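Local coordinates for protein glycosyl transferase family 8 (PDB 5GVV) that transfers galactose from UDP-galactose to the terminal glucose of an already glycosylated serine-rich repeat adhesin, PsrP, as the third step of its O-glycosylation, at residues L299-M312 against N324-L336. Sequence-based numbering, arbitrary orientation.
Sequences LPEVHFHIVAYTNM and NVTVYPNSLPMLL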
ATOM      1  N   LEU A 299     -29.596  -8.637  -8.707  1.00 15.31           N
ATOM      2  CA  LEU A 299     -29.963  -7.619  -7.724  1.00 17.16           C
ATOM      3  C   LEU A 299     -28.767  -6.799  -7.232  1.00 16.78           C
ATOM      4  O   LEU A 299     -28.401  -6.876  -6.056  1.00 15.61           O
ATOM      5  CB  LEU A 299     -30.688  -8.267  -6.536  1.00 14.76           C
ATOM      6  CG  LEU A 299     -32.052  -8.903  -6.825  1.00 17.06           C
ATOM      7  CD1 LEU A 299     -32.330 -10.109  -5.922  1.00 14.58           C
ATOM      8  CD2 LEU A 299     -33.160  -7.875  -6.680  1.00 17.29           C
ATOM      9  N   PRO A 300     -28.166  -5.987  -8.124  1.00 19.57           N
ATOM     10  CA  PRO A 300     -26.987  -5.192  -7.747  1.00 18.98           C
ATOM     11  C   PRO A 300     -27.302  -4.178  -6.654  1.00 18.57           C
ATOM     12  O   PRO A 300     -26.390  -3.680  -5.992  1.00 20.15           O
ATOM     13  CB  PRO A 300     -26.638  -4.452  -9.045  1.00 16.93           C
ATOM     14  CG  PRO A 300     -27.925  -4.404  -9.815  1.00 21.51           C
ATOM     15  CD  PRO A 300     -28.592  -5.712  -9.511  1.00 18.01           C
ATOM     16  N   GLU A 301     -28.585  -3.875  -6.474  1.00 21.89           N
ATOM     17  CA  GLU A 301     -28.999  -2.884  -5.490  1.00 22.05           C
ATOM     18  C   GLU A 301     -29.340  -3.518  -4.139  1.00 19.68           C
ATOM     19  O   GLU A 301     -29.783  -2.833  -3.215  1.00 19.80           O
ATOM     20  CB  GLU A 301     -30.190  -2.084  -6.016  1.00 22.87           C
ATOM     21  CG  GLU A 301     -31.513  -2.840  -5.996  1.00 25.51           C
ATOM     22  CD  GLU A 301     -31.787  -3.621  -7.269  1.00 23.85           C
ATOM     23  OE1 GLU A 301     -30.879  -4.322  -7.761  1.00 26.34           O
ATOM     24  OE2 GLU A 301     -32.923  -3.536  -7.773  1.00 30.24           O
ATOM     25  N   VAL A 302     -29.137  -4.830  -4.031  1.00 17.08           N
ATOM     26  CA  VAL A 302     -29.249  -5.519  -2.751  1.00 17.31           C
ATOM     27  C   VAL A 302     -27.853  -5.892  -2.270  1.00 15.93           C
ATOM     28  O   VAL A 302     -27.041  -6.408  -3.044  1.00 15.47           O
ATOM     29  CB  VAL A 302     -30.088  -6.801  -2.871  1.00 15.36           C
ATOM     30  CG1 VAL A 302     -30.134  -7.527  -1.547  1.00 15.21           C
ATOM     31  CG2 VAL A 302     -31.491  -6.473  -3.325  1.00 13.09           C
ATOM     32  N   HIS A 303     -27.568  -5.617  -1.001  1.00 15.80           N
ATOM     33  CA  HIS A 303     -26.312  -6.037  -0.390  1.00 15.51           C
ATOM     34  C   HIS A 303     -26.547  -7.338   0.367  1.00 15.97           C
ATOM     35  O   HIS A 303     -27.266  -7.363   1.378  1.00 16.16           O
ATOM     36  CB  HIS A 303     -25.793  -4.943   0.550  1.00 15.98           C
ATOM     37  CG  HIS A 303     -24.411  -5.188   1.077  1.00 20.14           C
ATOM     38  ND1 HIS A 303     -23.741  -4.273   1.861  1.00 18.01           N
ATOM     39  CD2 HIS A 303     -23.572  -6.243   0.935  1.00 17.55           C
ATOM     40  CE1 HIS A 303     -22.553  -4.752   2.177  1.00 23.09           C
ATOM     41  NE2 HIS A 303     -22.427  -5.949   1.634  1.00 19.57           N
ATOM     42  N   PHE A 304     -25.955  -8.420  -0.128  1.00 13.27           N
ATOM     43  CA  PHE A 304     -26.114  -9.724   0.502  1.00 16.60           C
ATOM     44  C   PHE A 304     -24.997  -9.964   1.501  1.00 18.41           C
ATOM     45  O   PHE A 304     -23.825  -9.703   1.210  1.00 16.74           O
ATOM     46  CB  PHE A 304     -26.068 -10.840  -0.542  1.00 13.59           C
ATOM     47  CG  PHE A 304     -27.111 -10.727  -1.610  1.00 14.93           C
ATOM     48  CD1 PHE A 304     -28.305 -11.429  -1.506  1.00 13.52           C
ATOM     49  CD2 PHE A 304     -26.883  -9.951  -2.740  1.00 14.28           C
ATOM     50  CE1 PHE A 304     -29.271 -11.345  -2.508  1.00 14.53           C
ATOM     51  CE2 PHE A 304     -27.840  -9.856  -3.744  1.00 13.76           C
ATOM     52  CZ  PHE A 304     -29.037 -10.555  -3.625  1.00 14.18           C
ATOM     53  N   HIS A 305     -25.356 -10.466   2.677  1.00 13.49           N
ATOM     54  CA  HIS A 305     -24.363 -10.828   3.673  1.00 15.85           C
ATOM     55  C   HIS A 305     -24.449 -12.327   3.908  1.00 15.20           C
ATOM     56  O   HIS A 305     -25.476 -12.828   4.377  1.00 14.71           O
ATOM     57  CB  HIS A 305     -24.609 -10.061   4.978  1.00 15.12           C
ATOM     58  CG  HIS A 305     -24.683  -8.577   4.799  1.00 18.85           C
ATOM     59  ND1 HIS A 305     -23.628  -7.735   5.099  1.00 20.74           N
ATOM     60  CD2 HIS A 305     -25.679  -7.781   4.344  1.00 17.23           C
ATOM     61  CE1 HIS A 305     -23.975  -6.487   4.831  1.00 20.46           C
ATOM     62  NE2 HIS A 305     -25.216  -6.488   4.375  1.00 20.66           N
ATOM     63  N   ILE A 306     -23.384 -13.044   3.563  1.00 13.63           N
ATOM     64  CA  ILE A 306     -23.354 -14.492   3.745  1.00 13.74           C
ATOM     65  C   ILE A 306     -22.371 -14.832   4.856  1.00 14.19           C
ATOM     66  O   ILE A 306     -21.168 -14.581   4.728  1.00 14.05           O
ATOM     67  CB  ILE A 306     -22.965 -15.231   2.450  1.00 15.06           C
ATOM     68  CG1 ILE A 306     -23.825 -14.749   1.279  1.00 14.46           C
ATOM     69  CG2 ILE A 306     -23.120 -16.739   2.632  1.00 16.91           C
ATOM     70  CD1 ILE A 306     -25.327 -14.886   1.527  1.00 16.25           C
ATOM     71  N   VAL A 307     -22.890 -15.389   5.949  1.00 12.72           N
ATOM     72  CA  VAL A 307     -22.098 -15.622   7.150  1.00 11.25           C
ATOM     73  C   VAL A 307     -21.899 -17.119   7.354  1.00 13.74           C
ATOM     74  O   VAL A 307     -22.783 -17.912   7.038  1.00 16.15           O
ATOM     75  CB  VAL A 307     -22.807 -15.013   8.376  1.00 14.26           C
ATOM     76  CG1 VAL A 307     -21.950 -15.124   9.626  1.00 13.26           C
ATOM     77  CG2 VAL A 307     -23.151 -13.552   8.106  1.00 15.29           C
ATOM     78  N   ALA A 308     -20.728 -17.506   7.853  1.00 14.69           N
ATOM     79  CA  ALA A 308     -20.476 -18.886   8.252  1.00 15.50           C
ATOM     80  C   ALA A 308     -19.661 -18.865   9.532  1.00 17.43           C
ATOM     81  O   ALA A 308     -19.011 -17.861   9.832  1.00 18.03           O
ATOM     82  CB  ALA A 308     -19.738 -19.646   7.162  1.00 16.20           C
ATOM     83  N   TYR A 309     -19.697 -19.961  10.282  1.00 17.11           N
ATOM     84  CA  TYR A 309     -18.961 -20.058  11.538  1.00 17.70           C
ATOM     85  C   TYR A 309     -17.640 -20.790  11.317  1.00 16.82           C
ATOM     86  O   TYR A 309     -16.928 -21.107  12.268  1.00 20.61           O
ATOM     87  CB  TYR A 309     -19.787 -20.818  12.585  1.00 15.57           C
ATOM     88  CG  TYR A 309     -21.021 -20.093  13.095  1.00 15.97           C
ATOM     89  CD1 TYR A 309     -21.175 -18.722  12.928  1.00 13.11           C
ATOM     90  CD2 TYR A 309     -22.035 -20.791  13.750  1.00 15.92           C
ATOM     91  CE1 TYR A 309     -22.305 -18.064  13.400  1.00 13.32           C
ATOM     92  CE2 TYR A 309     -23.166 -20.141  14.224  1.00 15.94           C
ATOM     93  CZ  TYR A 309     -23.295 -18.780  14.046  1.00 15.54           C
ATOM     94  OH  TYR A 309     -24.418 -18.134  14.522  1.00 13.45           O
ATOM     95  N   THR A 310     -17.311 -21.051  10.058  1.00 19.02           N
ATOM     96  CA  THR A 310     -16.164 -21.891   9.733  1.00 19.36           C
ATOM     97  C   THR A 310     -15.541 -21.445   8.416  1.00 20.11           C
ATOM     98  O   THR A 310     -15.985 -20.457   7.823  1.00 19.66           O
ATOM     99  CB  THR A 310     -16.598 -23.373   9.624  1.00 24.52           C
ATOM    100  OG1 THR A 310     -15.489 -24.183   9.214  1.00 30.72           O
ATOM    101  CG2 THR A 310     -17.715 -23.513   8.613  1.00 21.06           C
ATOM    102  N   ASN A 311     -14.512 -22.164   7.964  1.00 19.96           N
ATOM    103  CA  ASN A 311     -13.905 -21.893   6.660  1.00 22.89           C
ATOM    104  C   ASN A 311     -14.927 -22.057   5.542  1.00 19.63           C
ATOM    105  O   ASN A 311     -15.840 -22.873   5.654  1.00 20.42           O
ATOM    106  CB  ASN A 311     -12.726 -22.835   6.404  1.00 22.15           C
ATOM    107  CG  ASN A 311     -11.496 -22.464   7.202  1.00 25.88           C
ATOM    108  OD1 ASN A 311     -11.159 -21.290   7.333  1.00 24.30           O
ATOM    109  ND2 ASN A 311     -10.818 -23.469   7.743  1.00 28.56           N
HETATM  110  N   MSE A 312     -14.773 -21.296   4.464  1.00 19.77           N
HETATM  111  CA  MSE A 312     -15.728 -21.364   3.361  1.00 19.61           C
HETATM  112  C   MSE A 312     -15.104 -21.973   2.113  1.00 21.57           C
HETATM  113  O   MSE A 312     -13.904 -21.829   1.867  1.00 20.21           O
HETATM  114  CB  MSE A 312     -16.288 -19.977   3.035  1.00 16.63           C
HETATM  115  CG  MSE A 312     -17.312 -19.432   4.030  1.00 17.87           C
HETATM  116 SE   MSE A 312     -17.782 -17.636   3.459  0.56 20.66          SE
HETATM  117  CE  MSE A 312     -19.305 -17.277   4.618  1.00 14.56           C
ATOM    118  N   ASN A 324     -21.706  -6.483  -4.577  1.00 13.55           N
ATOM    119  CA  ASN A 324     -22.806  -6.441  -3.619  1.00 13.21           C
ATOM    120  C   ASN A 324     -22.948  -7.672  -2.707  1.00 14.86           C
ATOM    121  O   ASN A 324     -23.998  -7.872  -2.084  1.00 13.69           O
ATOM    122  CB  ASN A 324     -24.131  -6.174  -4.346  1.00 16.19           C
ATOM    123  CG  ASN A 324     -24.469  -7.247  -5.365  1.00 14.55           C
ATOM    124  OD1 ASN A 324     -23.589  -7.783  -6.038  1.00 14.88           O
ATOM    125  ND2 ASN A 324     -25.752  -7.567  -5.481  1.00 15.50           N
ATOM    126  N   VAL A 325     -21.908  -8.498  -2.623  1.00 14.19           N
ATOM    127  CA  VAL A 325     -21.938  -9.635  -1.705  1.00 14.66           C
ATOM    128  C   VAL A 325     -20.811  -9.508  -0.698  1.00 16.88           C
ATOM    129  O   VAL A 325     -19.641  -9.355  -1.074  1.00 16.61           O
ATOM    130  CB  VAL A 325     -21.784 -10.982  -2.437  1.00 14.46           C
ATOM    131  CG1 VAL A 325     -21.858 -12.134  -1.439  1.00 13.27           C
ATOM    132  CG2 VAL A 325     -22.856 -11.141  -3.510  1.00 11.58           C
ATOM    133  N   THR A 326     -21.157  -9.552   0.583  1.00 13.89           N
ATOM    134  CA  THR A 326     -20.133  -9.642   1.618  1.00 14.01           C
ATOM    135  C   THR A 326     -20.185 -11.019   2.260  1.00 12.34           C
ATOM    136  O   THR A 326     -21.252 -11.516   2.631  1.00 16.11           O
ATOM    137  CB  THR A 326     -20.241  -8.517   2.653  1.00 16.37           C
ATOM    138  OG1 THR A 326     -20.089  -7.257   1.983  1.00 16.33           O
ATOM    139  CG2 THR A 326     -19.138  -8.639   3.702  1.00 14.50           C
ATOM    140  N   VAL A 327     -19.009 -11.625   2.359  1.00 13.19           N
ATOM    141  CA  VAL A 327     -18.825 -13.005   2.772  1.00 11.71           C
ATOM    142  C   VAL A 327     -18.008 -13.013   4.077  1.00 16.47           C
ATOM    143  O   VAL A 327     -16.959 -12.368   4.155  1.00 12.16           O
ATOM    144  CB  VAL A 327     -18.113 -13.743   1.620  1.00 17.91           C
ATOM    145  CG1 VAL A 327     -17.002 -14.642   2.107  1.00 18.95           C
ATOM    146  CG2 VAL A 327     -19.126 -14.497   0.752  1.00 14.08           C
ATOM    147  N   TYR A 328     -18.500 -13.702   5.109  1.00 12.16           N
ATOM    148  CA  TYR A 328     -17.860 -13.651   6.424  1.00 14.62           C
ATOM    149  C   TYR A 328     -17.456 -15.030   6.933  1.00 15.90           C
ATOM    150  O   TYR A 328     -18.117 -15.578   7.821  1.00 15.55           O
ATOM    151  CB  TYR A 328     -18.802 -13.048   7.469  1.00 11.93           C
ATOM    152  CG  TYR A 328     -19.397 -11.694   7.154  1.00 13.03           C
ATOM    153  CD1 TYR A 328     -20.535 -11.582   6.359  1.00 16.41           C
ATOM    154  CD2 TYR A 328     -18.859 -10.535   7.696  1.00 13.48           C
ATOM    155  CE1 TYR A 328     -21.100 -10.353   6.092  1.00 16.27           C
ATOM    156  CE2 TYR A 328     -19.414  -9.296   7.428  1.00 15.01           C
ATOM    157  CZ  TYR A 328     -20.539  -9.215   6.632  1.00 17.24           C
ATOM    158  OH  TYR A 328     -21.112  -7.989   6.357  1.00 19.02           O
ATOM    159  N   PRO A 329     -16.363 -15.594   6.400  1.00 12.54           N
ATOM    160  CA  PRO A 329     -15.967 -16.906   6.917  1.00 15.69           C
ATOM    161  C   PRO A 329     -15.487 -16.792   8.363  1.00 18.98           C
ATOM    162  O   PRO A 329     -15.055 -15.711   8.777  1.00 16.52           O
ATOM    163  CB  PRO A 329     -14.805 -17.306   6.003  1.00 17.60           C
ATOM    164  CG  PRO A 329     -14.218 -15.990   5.532  1.00 18.37           C
ATOM    165  CD  PRO A 329     -15.400 -15.058   5.415  1.00 16.71           C
ATOM    166  N   ASN A 330     -15.587 -17.882   9.120  1.00 16.53           N
ATOM    167  CA  ASN A 330     -15.058 -17.926  10.480  1.00 17.82           C
ATOM    168  C   ASN A 330     -15.633 -16.864  11.412  1.00 19.45           C
ATOM    169  O   ASN A 330     -14.907 -16.269  12.212  1.00 20.97           O
ATOM    170  CB  ASN A 330     -13.527 -17.840  10.447  1.00 17.21           C
ATOM    171  CG  ASN A 330     -12.897 -19.044   9.775  1.00 22.79           C
ATOM    172  OD1 ASN A 330     -13.131 -20.181  10.184  1.00 22.98           O
ATOM    173  ND2 ASN A 330     -12.116 -18.803   8.725  1.00 18.79           N
ATOM    174  N   SER A 331     -16.935 -16.620  11.303  1.00 15.82           N
ATOM    175  CA  SER A 331     -17.596 -15.664  12.183  1.00 15.77           C
ATOM    176  C   SER A 331     -18.123 -16.420  13.399  1.00 13.97           C
ATOM    177  O   SER A 331     -17.841 -17.614  13.565  1.00 15.06           O
ATOM    178  CB  SER A 331     -18.726 -14.955  11.438  1.00 13.81           C
ATOM    179  OG  SER A 331     -19.219 -13.847  12.169  1.00 16.19           O
ATOM    180  N   LEU A 332     -18.872 -15.732  14.256  1.00 15.38           N
ATOM    181  CA  LEU A 332     -19.396 -16.340  15.479  1.00 15.37           C
ATOM    182  C   LEU A 332     -20.808 -15.809  15.753  1.00 13.80           C
ATOM    183  O   LEU A 332     -21.187 -14.768  15.213  1.00 16.24           O
ATOM    184  CB  LEU A 332     -18.448 -16.063  16.656  1.00 13.07           C
ATOM    185  CG  LEU A 332     -17.068 -16.733  16.611  1.00 16.34           C
ATOM    186  CD1 LEU A 332     -16.081 -16.054  17.552  1.00 16.75           C
ATOM    187  CD2 LEU A 332     -17.168 -18.209  16.947  1.00 14.60           C
ATOM    188  N   PRO A 333     -21.599 -16.532  16.569  1.00 13.72           N
ATOM    189  CA  PRO A 333     -22.997 -16.151  16.822  1.00 16.74           C
ATOM    190  C   PRO A 333     -23.236 -14.690  17.233  1.00 15.04           C
ATOM    191  O   PRO A 333     -24.206 -14.102  16.755  1.00 15.25           O
ATOM    192  CB  PRO A 333     -23.407 -17.089  17.957  1.00 17.00           C
ATOM    193  CG  PRO A 333     -22.623 -18.336  17.682  1.00 15.45           C
ATOM    194  CD  PRO A 333     -21.281 -17.852  17.151  1.00 14.17           C
HETATM  195  N   MSE A 334     -22.382 -14.091  18.060  1.00 13.54           N
HETATM  196  CA  MSE A 334     -22.592 -12.697  18.472  1.00 14.77           C
HETATM  197  C   MSE A 334     -22.417 -11.731  17.331  1.00 15.12           C
HETATM  198  O   MSE A 334     -23.020 -10.669  17.282  1.00 15.18           O
HETATM  199  CB  MSE A 334     -21.721 -12.415  19.688  1.00 30.00           C
HETATM  200  CG  MSE A 334     -22.385 -13.009  20.931  1.00 30.00           C
HETATM  201 SE   MSE A 334     -21.180 -12.789  22.509  1.00 30.00          SE
HETATM  202  CE  MSE A 334     -22.225 -14.035  23.689  1.00 30.00           C
ATOM    203  N   LEU A 335     -21.592 -12.128  16.388  1.00 13.31           N
ATOM    204  CA  LEU A 335     -21.349 -11.288  15.214  1.00 14.59           C
ATOM    205  C   LEU A 335     -22.483 -11.431  14.198  1.00 16.12           C
ATOM    206  O   LEU A 335     -22.937 -10.441  13.617  1.00 16.29           O
ATOM    207  CB  LEU A 335     -19.998 -11.639  14.580  1.00 13.36           C
ATOM    208  CG  LEU A 335     -18.841 -11.603  15.588  1.00 14.58           C
ATOM    209  CD1 LEU A 335     -17.536 -12.119  14.991  1.00 16.24           C
ATOM    210  CD2 LEU A 335     -18.656 -10.197  16.120  1.00 17.65           C
ATOM    211  N   LEU A 336     -22.941 -12.664  13.989  1.00 14.87           N
ATOM    212  CA  LEU A 336     -24.102 -12.922  13.140  1.00 12.98           C
ATOM    213  C   LEU A 336     -25.328 -12.181  13.679  1.00 16.10           C
ATOM    214  O   LEU A 336     -26.100 -11.608  12.908  1.00 12.11           O
ATOM    215  CB  LEU A 336     -24.368 -14.431  13.058  1.00 14.29           C
ATOM    216  CG  LEU A 336     -25.463 -15.027  12.159  1.00 16.14           C
ATOM    217  CD1 LEU A 336     -26.707 -15.384  12.947  1.00 18.18           C
ATOM    218  CD2 LEU A 336     -25.812 -14.128  10.967  1.00 17.07           C
TER
HETATM  219  O   HOH W   1     -13.631 -20.285  12.578  1.00 26.41           O
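Phe304 and Ile306 zip to Asn324, Thr326 and Tyr328 in a parallel ladder: Phe304 N donates to Asn324 O, Phe304 O takes Thr326 N at 2.7 Å, and Ile306 repeats the pattern with Thr326 O and Tyr328 N. The side chains of this pairing separate by face. On one, two histidines each find a hydroxyl at the ring edge. His303 NE2 lies 2.7 Å from Thr326 OG1 in a nearly straight hydrogen bond, reached because CG stands anti to the backbone N (chi1 -172°) and the ring swings across to the partner strand. His305 ND1 bonds to Tyr328 OH at 2.8 Å; the two rings run side by side and meet rim to rim, their planes only 19° apart. Gln279 of the next strand holds His305 NE2, so both ring nitrogens are engaged and the ring's rotation is fixed. The other face is apolar, with Phe304 and Ile306 beside Val325 and Val327.

Side chains and backbone together tie the two ends. Asn324 ND2 donates to Val302 O at 3.0 Å, while its amide nitrogen sits at the edge of the Phe304 ring. Past the strands, Ser331 N binds Ala308 O, and Asn330 ND2 reaches Asn311 OD1 at 3.0 Å with the two amides almost perpendicular. Pro333 CD lies 4.0 Å from the Tyr309 ring centroid, a CH-pi contact over its face, and Leu336 CD2 packs on Val307 CG2.

The pair illustrates a beta-alpha-beta crossover, linked through helix 314-317 and placed at one margin of a six-stranded parallel sheet, apart from the UDP and manganese site. Strand 325-328 is outermost within the chain, its Val327 packing on Phe238 of the second subunit, and strand 302-307 lies between it and strand 278-283; helix 292-298 covers Phe304, Ile306 and Val325, and helix 395-402 packs on Leu299 and Val302.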